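Local structure of Mgp-operon protein 3 (Mycoplasma pneumoniae, 6RJ1) at residues A217-K225 against T572-S580; Q187-G195 against Q635-D643. The protein is a membrane-anchored cell-adhesion protein, P40/P90, that probably acts together with the adhesin P1 in attaching the bacterium to its host. All coordinates share one frame; numbering follows the deposited sequence.

Overall arrangement
Both contacts lie on the same side of the chain's centre: contact 1 about 22 Å from it and contact 2 about 32 Å, with some 13 Å between the centres of the two. Contact 1 is the inner one, pairing strand 220-222 with strand 575-577 in a mixed sheet, while contact 2 sets helix 187-192 against the loop 635-643 farther out. They touch directly. A probable hydrogen bond of 2.9 Å runs from Q187 N to A217 O, V190 of the helix touches T219 and T572, and the Y638-P639 part of the loop packs against contact 1, with W579 CZ3 3.5 Å from P639 CD and L577 CD1 3.3 Å from Y638 OH.

Contact 1: residues A217-K225 against T572-S580; sequences AVTGFKLDK and TYNQALAWS
K222 and Q575 face each other as a non-hydrogen-bonded pair of a short antiparallel ladder, in which strand 220-222 is added to strand 575-577, itself paired with strand 549-563. Two nearly straight bonds frame this pair: A576 N to F221 O (2.8 Å, 167°) and L223 N to N574 O (2.8 Å). Toward G220 the ladder is looser, and the bond from A578 N to T219 O is weak.

The close packing is on the face that carries F221 and A576. With CG between its own backbone N and carbonyl carbon (chi1 58°), F221 lays its ring against A576 CB, which sits over the face, 3.7 Å from the centroid and somewhat offset toward the rim, in a CH-pi contact. A578 CB comes in at the ring edge. L223 closes in beside them, CD1 3.9 Å from A576 CB, and Y229 touches both F221 and L223.

Solvent reaches the contact at the N574 end: the K222 side chain is exposed, and D224 merely lays its CB alongside N574 ND2, in the type II turn from T572 to Q575.

Q575 is buried, its OE1 taking the backbone N of V185. Its NE2 gives a weak bond to T219 OG1, which also bonds to V185 O, and a firmer one to A576 O (3.0 Å). A576 O also accepts from F221 N (3.3 Å), the two donors arriving from opposite faces of its plane.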
loop_
_atom_site.group_PDB
_atom_site.type_symbol
_atom_site.label_atom_id
_atom_site.label_comp_id
_atom_site.label_asym_id
_atom_site.label_seq_id
_atom_site.Cartn_x
_atom_site.Cartn_y
_atom_site.Cartn_z
ATOM N N ALA A 217 4.824 -16.392 -23.427
ATOM C CA ALA A 217 4.618 -15.719 -22.140
ATOM C C ALA A 217 5.376 -14.386 -22.093
ATOM O O ALA A 217 6.576 -14.337 -22.374
ATOM C CB ALA A 217 5.045 -16.619 -20.992
ATOM N N VAL A 218 4.642 -13.299 -21.810
ATOM C CA VAL A 218 5.153 -11.927 -21.788
ATOM C C VAL A 218 6.102 -11.705 -20.607
ATOM O O VAL A 218 5.777 -12.037 -19.468
ATOM C CB VAL A 218 4.004 -10.882 -21.869
ATOM C CG1 VAL A 218 4.543 -9.464 -21.829
ATOM C CG2 VAL A 218 3.158 -11.091 -23.129
ATOM N N THR A 219 7.295 -11.160 -20.911
ATOM C CA THR A 219 8.389 -10.879 -19.978
ATOM C C THR A 219 8.234 -9.566 -19.184
ATOM O O THR A 219 9.000 -9.330 -18.244
ATOM C CB THR A 219 9.729 -10.914 -20.718
ATOM O OG1 THR A 219 9.771 -9.850 -21.674
ATOM C CG2 THR A 219 9.995 -12.245 -21.385
ATOM N N GLY A 220 7.264 -8.735 -19.558
ATOM C CA GLY A 220 7.037 -7.474 -18.869
ATOM C C GLY A 220 6.195 -6.474 -19.621
ATOM O O GLY A 220 5.246 -6.842 -20.316
ATOM N N PHE A 221 6.513 -5.188 -19.445
ATOM C CA PHE A 221 5.771 -4.104 -20.075
ATOM C C PHE A 221 6.691 -2.973 -20.523
ATOM O O PHE A 221 7.685 -2.677 -19.856
ATOM C CB PHE A 221 4.623 -3.603 -19.158
ATOM C CG PHE A 221 5.030 -3.093 -17.793
ATOM C CD1 PHE A 221 5.160 -3.964 -16.718
ATOM C CD2 PHE A 221 5.231 -1.736 -17.570
ATOM C CE1 PHE A 221 5.515 -3.490 -15.443
ATOM C CE2 PHE A 221 5.582 -1.259 -16.300
ATOM C CZ PHE A 221 5.723 -2.140 -15.242
ATOM N N LYS A 222 6.348 -2.356 -21.669
ATOM C CA LYS A 222 7.063 -1.241 -22.282
ATOM C C LYS A 222 7.044 0.008 -21.381
ATOM O O LYS A 222 5.995 0.368 -20.832
ATOM C CB LYS A 222 6.470 -0.931 -23.660
ATOM C CG LYS A 222 6.735 -2.009 -24.700
ATOM C CD LYS A 222 6.544 -1.478 -26.108
ATOM C CE LYS A 222 6.917 -2.505 -27.156
ATOM N NZ LYS A 222 6.603 -2.032 -28.533
ATOM N N LEU A 223 8.217 0.652 -21.213
ATOM C CA LEU A 223 8.371 1.850 -20.372
ATOM C C LEU A 223 8.531 3.158 -21.174
ATOM O O LEU A 223 8.727 4.218 -20.574
ATOM C CB LEU A 223 9.547 1.671 -19.393
ATOM C CG LEU A 223 9.402 0.580 -18.340
ATOM C CD1 LEU A 223 10.718 0.304 -17.673
ATOM C CD2 LEU A 223 8.365 0.947 -17.299
ATOM N N ASP A 224 8.428 3.081 -22.516
ATOM C CA ASP A 224 8.569 4.223 -23.427
ATOM C C ASP A 224 7.394 5.216 -23.402
ATOM O O ASP A 224 7.584 6.397 -23.705
ATOM C CB ASP A 224 8.830 3.729 -24.864
ATOM C CG ASP A 224 7.706 2.934 -25.509
ATOM O OD1 ASP A 224 7.026 2.166 -24.784
ATOM O OD2 ASP A 224 7.521 3.060 -26.752
ATOM N N LYS A 225 6.185 4.726 -23.079
ATOM C CA LYS A 225 4.945 5.510 -23.018
ATOM C C LYS A 225 4.247 5.281 -21.679
ATOM O O LYS A 225 4.605 4.351 -20.942
ATOM C CB LYS A 225 3.993 5.104 -24.169
ATOM C CG LYS A 225 4.487 5.491 -25.554
ATOM C CD LYS A 225 3.503 5.086 -26.643
ATOM C CE LYS A 225 3.746 5.815 -27.945
ATOM N NZ LYS A 225 4.992 5.364 -28.622
ATOM N N THR A 572 14.623 -6.750 -24.669
ATOM C CA THR A 572 14.000 -6.143 -23.500
ATOM C C THR A 572 14.401 -4.669 -23.301
ATOM O O THR A 572 14.267 -4.145 -22.194
ATOM C CB THR A 572 14.248 -7.018 -22.266
ATOM O OG1 THR A 572 15.644 -7.263 -22.122
ATOM C CG2 THR A 572 13.509 -8.337 -22.342
ATOM N N TYR A 573 14.824 -3.986 -24.384
ATOM C CA TYR A 573 15.190 -2.568 -24.348
ATOM C C TYR A 573 13.967 -1.714 -24.066
ATOM O O TYR A 573 12.929 -1.930 -24.691
ATOM C CB TYR A 573 15.847 -2.141 -25.675
ATOM C CG TYR A 573 15.919 -0.645 -25.909
ATOM C CD1 TYR A 573 16.872 0.140 -25.262
ATOM C CD2 TYR A 573 15.050 -0.016 -26.798
ATOM C CE1 TYR A 573 16.947 1.516 -25.481
ATOM C CE2 TYR A 573 15.118 1.360 -27.027
ATOM C CZ TYR A 573 16.067 2.122 -26.368
ATOM O OH TYR A 573 16.125 3.478 -26.597
ATOM N N ASN A 574 14.095 -0.746 -23.129
ATOM C CA ASN A 574 13.049 0.204 -22.723
ATOM C C ASN A 574 11.835 -0.504 -22.092
ATOM O O ASN A 574 10.710 -0.004 -22.186
ATOM C CB ASN A 574 12.628 1.104 -23.922
ATOM C CG ASN A 574 12.600 2.599 -23.699
ATOM O OD1 ASN A 574 12.595 3.106 -22.572
ATOM N ND2 ASN A 574 12.554 3.343 -24.795
ATOM N N GLN A 575 12.057 -1.659 -21.439
ATOM C CA GLN A 575 10.955 -2.382 -20.817
ATOM C C GLN A 575 11.264 -2.864 -19.393
ATOM O O GLN A 575 12.431 -3.055 -19.026
ATOM C CB GLN A 575 10.443 -3.538 -21.714
ATOM C CG GLN A 575 11.064 -4.909 -21.457
ATOM C CD GLN A 575 10.212 -6.042 -21.966
ATOM O OE1 GLN A 575 10.082 -6.268 -23.173
ATOM N NE2 GLN A 575 9.632 -6.799 -21.058
ATOM N N ALA A 576 10.188 -3.031 -18.599
ATOM C CA ALA A 576 10.242 -3.557 -17.246
ATOM C C ALA A 576 10.132 -5.075 -17.360
ATOM O O ALA A 576 9.563 -5.572 -18.330
ATOM C CB ALA A 576 9.096 -3.008 -16.417
ATOM N N LEU A 577 10.708 -5.807 -16.404
ATOM C CA LEU A 577 10.689 -7.262 -16.423
ATOM C C LEU A 577 9.845 -7.793 -15.279
ATOM O O LEU A 577 10.274 -7.805 -14.123
ATOM C CB LEU A 577 12.114 -7.836 -16.428
ATOM C CG LEU A 577 13.024 -7.331 -17.545
ATOM C CD1 LEU A 577 14.456 -7.416 -17.147
ATOM C CD2 LEU A 577 12.777 -8.068 -18.825
ATOM N N ALA A 578 8.600 -8.174 -15.617
ATOM C CA ALA A 578 7.576 -8.660 -14.697
ATOM C C ALA A 578 6.721 -9.704 -15.391
ATOM O O ALA A 578 6.508 -9.620 -16.598
ATOM C CB ALA A 578 6.698 -7.501 -14.254
ATOM N N TRP A 579 6.216 -10.682 -14.637
ATOM C CA TRP A 579 5.380 -11.737 -15.205
ATOM C C TRP A 579 4.379 -12.274 -14.188
ATOM O O TRP A 579 4.593 -12.143 -12.973
ATOM C CB TRP A 579 6.250 -12.880 -15.764
ATOM C CG TRP A 579 7.151 -13.488 -14.732
ATOM C CD1 TRP A 579 6.836 -14.480 -13.850
ATOM C CD2 TRP A 579 8.485 -13.070 -14.411
ATOM N NE1 TRP A 579 7.886 -14.701 -12.995
ATOM C CE2 TRP A 579 8.915 -13.850 -13.318
ATOM C CE3 TRP A 579 9.359 -12.099 -14.935
ATOM C CZ2 TRP A 579 10.196 -13.720 -12.766
ATOM C CZ3 TRP A 579 10.609 -11.942 -14.358
ATOM C CH2 TRP A 579 11.029 -12.767 -13.309
ATOM N N SER A 580 3.303 -12.904 -14.691
ATOM C CA SER A 580 2.246 -13.529 -13.902
ATOM C C SER A 580 2.811 -14.732 -13.127
ATOM O O SER A 580 3.504 -15.581 -13.715
ATOM C CB SER A 580 1.120 -13.988 -14.826
ATOM O OG SER A 580 0.201 -14.839 -14.158
HETATM O O HOH W 1 3.542 -13.612 -17.849
#

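Contact 2: residues Q187-G195 against Q635-D643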
loop_
_atom_site.group_PDB
_atom_site.type_symbol
_atom_site.label_atom_id
_atom_site.label_comp_id
_atom_site.label_asym_id
_atom_site.label_seq_id
_atom_site.Cartn_x
_atom_site.Cartn_y
_atom_site.Cartn_z
ATOM N N GLN A 187 8.951 -14.548 -24.030
ATOM C CA GLN A 187 10.194 -15.168 -23.567
ATOM C C GLN A 187 10.937 -15.987 -24.650
ATOM O O GLN A 187 12.157 -16.061 -24.557
ATOM C CB GLN A 187 10.016 -15.962 -22.258
ATOM C CG GLN A 187 9.164 -17.212 -22.306
ATOM C CD GLN A 187 9.246 -17.989 -21.007
ATOM O OE1 GLN A 187 10.103 -17.756 -20.132
ATOM N NE2 GLN A 187 8.347 -18.943 -20.848
ATOM N N ASP A 188 10.253 -16.504 -25.710
ATOM C CA ASP A 188 10.951 -17.243 -26.791
ATOM C C ASP A 188 11.860 -16.337 -27.621
ATOM O O ASP A 188 12.916 -16.781 -28.058
ATOM C CB ASP A 188 9.988 -18.052 -27.690
ATOM C CG ASP A 188 8.925 -17.276 -28.464
ATOM O OD1 ASP A 188 8.675 -16.094 -28.123
ATOM O OD2 ASP A 188 8.325 -17.860 -29.392
ATOM N N THR A 189 11.462 -15.060 -27.801
ATOM C CA THR A 189 12.228 -14.032 -28.519
ATOM C C THR A 189 13.453 -13.643 -27.678
ATOM O O THR A 189 14.536 -13.470 -28.223
ATOM C CB THR A 189 11.323 -12.820 -28.844
ATOM O OG1 THR A 189 10.203 -13.257 -29.615
ATOM C CG2 THR A 189 12.053 -11.713 -29.597
ATOM N N VAL A 190 13.275 -13.524 -26.351
ATOM C CA VAL A 190 14.348 -13.171 -25.417
ATOM C C VAL A 190 15.527 -14.159 -25.488
ATOM O O VAL A 190 16.677 -13.728 -25.596
ATOM C CB VAL A 190 13.811 -12.991 -23.966
ATOM C CG1 VAL A 190 14.941 -12.939 -22.938
ATOM C CG2 VAL A 190 12.927 -11.755 -23.854
ATOM N N HIS A 191 15.234 -15.467 -25.465
ATOM C CA HIS A 191 16.261 -16.501 -25.422
ATOM C C HIS A 191 16.708 -17.047 -26.758
ATOM O O HIS A 191 17.813 -17.582 -26.836
ATOM C CB HIS A 191 15.814 -17.645 -24.509
ATOM C CG HIS A 191 15.608 -17.208 -23.091
ATOM N ND1 HIS A 191 14.341 -17.072 -22.558
ATOM C CD2 HIS A 191 16.521 -16.847 -22.157
ATOM C CE1 HIS A 191 14.521 -16.666 -21.315
ATOM N NE2 HIS A 191 15.817 -16.519 -21.028
ATOM N N PHE A 192 15.881 -16.926 -27.800
ATOM C CA PHE A 192 16.227 -17.457 -29.116
ATOM C C PHE A 192 16.455 -16.391 -30.191
ATOM O O PHE A 192 17.030 -16.703 -31.235
ATOM C CB PHE A 192 15.182 -18.489 -29.570
ATOM C CG PHE A 192 15.142 -19.711 -28.682
ATOM C CD1 PHE A 192 16.030 -20.764 -28.879
ATOM C CD2 PHE A 192 14.231 -19.799 -27.633
ATOM C CE1 PHE A 192 16.009 -21.883 -28.041
ATOM C CE2 PHE A 192 14.211 -20.919 -26.796
ATOM C CZ PHE A 192 15.092 -21.956 -27.009
ATOM N N GLY A 193 16.015 -15.162 -29.935
ATOM C CA GLY A 193 16.153 -14.051 -30.870
ATOM C C GLY A 193 15.125 -14.093 -31.980
ATOM O O GLY A 193 14.677 -15.178 -32.371
ATOM N N SER A 194 14.749 -12.900 -32.504
ATOM C CA SER A 194 13.769 -12.737 -33.589
ATOM C C SER A 194 14.103 -13.621 -34.790
ATOM O O SER A 194 15.231 -13.587 -35.279
ATOM C CB SER A 194 13.668 -11.276 -34.019
ATOM O OG SER A 194 13.256 -10.433 -32.955
ATOM N N GLY A 195 13.137 -14.447 -35.192
ATOM C CA GLY A 195 13.258 -15.372 -36.312
ATOM C C GLY A 195 13.652 -16.797 -35.963
ATOM O O GLY A 195 13.413 -17.712 -36.761
ATOM N N GLN A 635 10.402 -26.174 -15.808
ATOM C CA GLN A 635 11.366 -25.123 -15.521
ATOM C C GLN A 635 10.964 -23.756 -16.001
ATOM O O GLN A 635 10.311 -23.591 -17.030
ATOM C CB GLN A 635 12.748 -25.489 -16.060
ATOM C CG GLN A 635 13.498 -26.470 -15.180
ATOM C CD GLN A 635 14.844 -26.839 -15.737
ATOM O OE1 GLN A 635 15.231 -26.448 -16.847
ATOM N NE2 GLN A 635 15.590 -27.617 -14.966
ATOM N N THR A 636 11.454 -22.775 -15.269
ATOM C CA THR A 636 11.217 -21.356 -15.454
ATOM C C THR A 636 12.554 -20.641 -15.186
ATOM O O THR A 636 13.352 -21.137 -14.390
ATOM C CB THR A 636 9.960 -20.953 -14.615
ATOM O OG1 THR A 636 9.666 -19.581 -14.786
ATOM C CG2 THR A 636 10.052 -21.321 -13.112
ATOM N N THR A 637 12.865 -19.570 -15.931
ATOM C CA THR A 637 14.131 -18.838 -15.757
ATOM C C THR A 637 13.905 -17.347 -16.004
ATOM O O THR A 637 12.963 -16.997 -16.704
ATOM C CB THR A 637 15.296 -19.476 -16.585
ATOM O OG1 THR A 637 16.557 -19.113 -16.019
ATOM C CG2 THR A 637 15.269 -19.107 -18.069
ATOM N N TYR A 638 14.760 -16.487 -15.437
ATOM C CA TYR A 638 14.677 -15.028 -15.584
ATOM C C TYR A 638 14.832 -14.588 -17.065
ATOM O O TYR A 638 15.677 -15.142 -17.764
ATOM C CB TYR A 638 15.723 -14.321 -14.678
ATOM C CG TYR A 638 15.467 -12.841 -14.503
ATOM C CD1 TYR A 638 14.614 -12.375 -13.510
ATOM C CD2 TYR A 638 16.027 -11.911 -15.369
ATOM C CE1 TYR A 638 14.318 -11.016 -13.388
ATOM C CE2 TYR A 638 15.720 -10.553 -15.272
ATOM C CZ TYR A 638 14.881 -10.108 -14.270
ATOM O OH TYR A 638 14.617 -8.768 -14.153
ATOM N N PRO A 639 14.043 -13.584 -17.538
ATOM C CA PRO A 639 14.145 -13.152 -18.952
ATOM C C PRO A 639 15.411 -12.376 -19.351
ATOM O O PRO A 639 15.341 -11.195 -19.708
ATOM C CB PRO A 639 12.884 -12.303 -19.143
ATOM C CG PRO A 639 12.588 -11.768 -17.791
ATOM C CD PRO A 639 12.950 -12.873 -16.844
ATOM N N VAL A 640 16.568 -13.058 -19.324
ATOM C CA VAL A 640 17.889 -12.564 -19.733
ATOM C C VAL A 640 18.563 -13.712 -20.497
ATOM O O VAL A 640 18.734 -14.799 -19.923
ATOM C CB VAL A 640 18.761 -12.052 -18.547
ATOM C CG1 VAL A 640 20.222 -11.863 -18.958
ATOM C CG2 VAL A 640 18.205 -10.759 -17.966
ATOM N N LYS A 641 18.917 -13.475 -21.795
ATOM C CA LYS A 641 19.578 -14.455 -22.674
ATOM C C LYS A 641 20.899 -14.908 -22.049
ATOM O O LYS A 641 21.655 -14.075 -21.550
ATOM C CB LYS A 641 19.813 -13.869 -24.078
ATOM C CG LYS A 641 19.845 -14.933 -25.169
ATOM C CD LYS A 641 20.489 -14.448 -26.465
ATOM C CE LYS A 641 19.499 -13.962 -27.493
ATOM N NZ LYS A 641 20.187 -13.314 -28.636
ATOM N N SER A 642 21.153 -16.229 -22.047
ATOM C CA SER A 642 22.341 -16.871 -21.467
ATOM C C SER A 642 23.668 -16.149 -21.756
ATOM O O SER A 642 24.453 -15.950 -20.826
ATOM C CB SER A 642 22.425 -18.336 -21.890
ATOM O OG SER A 642 22.819 -19.158 -20.803
ATOM N N ASP A 643 23.907 -15.740 -23.029
ATOM C CA ASP A 643 25.126 -15.032 -23.432
ATOM C C ASP A 643 25.228 -13.611 -22.844
ATOM O O ASP A 643 26.338 -13.089 -22.716
ATOM C CB ASP A 643 25.291 -15.033 -24.967
ATOM C CG ASP A 643 24.362 -14.137 -25.776
ATOM O OD1 ASP A 643 23.417 -13.569 -25.188
ATOM O OD2 ASP A 643 24.588 -14.001 -27.000
HETATM O O HOH W 2 10.387 -18.878 -17.519
#
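H191 pushes its imidazole into the bend of the loop Q635-D643, with the rim of the ring turned to two backbone carbonyls. NE2 lies 3.5 Å from Y638 O, which is in the ring plane, and 3.6 Å from V640 O, close to that plane; neither approach amounts to a hydrogen bond in the model. The methyl of T637 comes obliquely, CG2 4.0 Å from NE2. One face of the ring belongs to its helix neighbour: V190 CG1 sits over the ring centre, and the same methyl also reaches the backbone of P639, 3.7 Å from its carbonyl carbon. With K641 the contact is made by the aliphatic chain. It starts out with CG anti to the backbone N (chi1 -152°) and bends at chi3, which lays CG and CE along the end of the helix, each 3.4 Å from V190 O.

This is the C-terminal end of helix 187-192, where G193 leaves helical geometry with positive phi, docked on a loop without regular structure. The loop is shaped by an inverse gamma turn centred on P639, whose bond from V640 N to Y638 O (2.8 Å) probably helps keep that carbonyl at the imidazole edge. On the helix side, H191 ND1 gives a weak bond to Q187 O, one turn back, which may help fix the rotation of the ring.

Farther out, a water accepts from T637 N and lies 2.9 Å from Q187 OE1; T636 OG1 is hydrogen-bonded to it as well. The amide of Q187 is also held through NE2 by G214 O. A salt bridge from D188 to K216 probably helps anchor the helix that carries H191, and on the loop side Q635 OE1 bonds to K210 N.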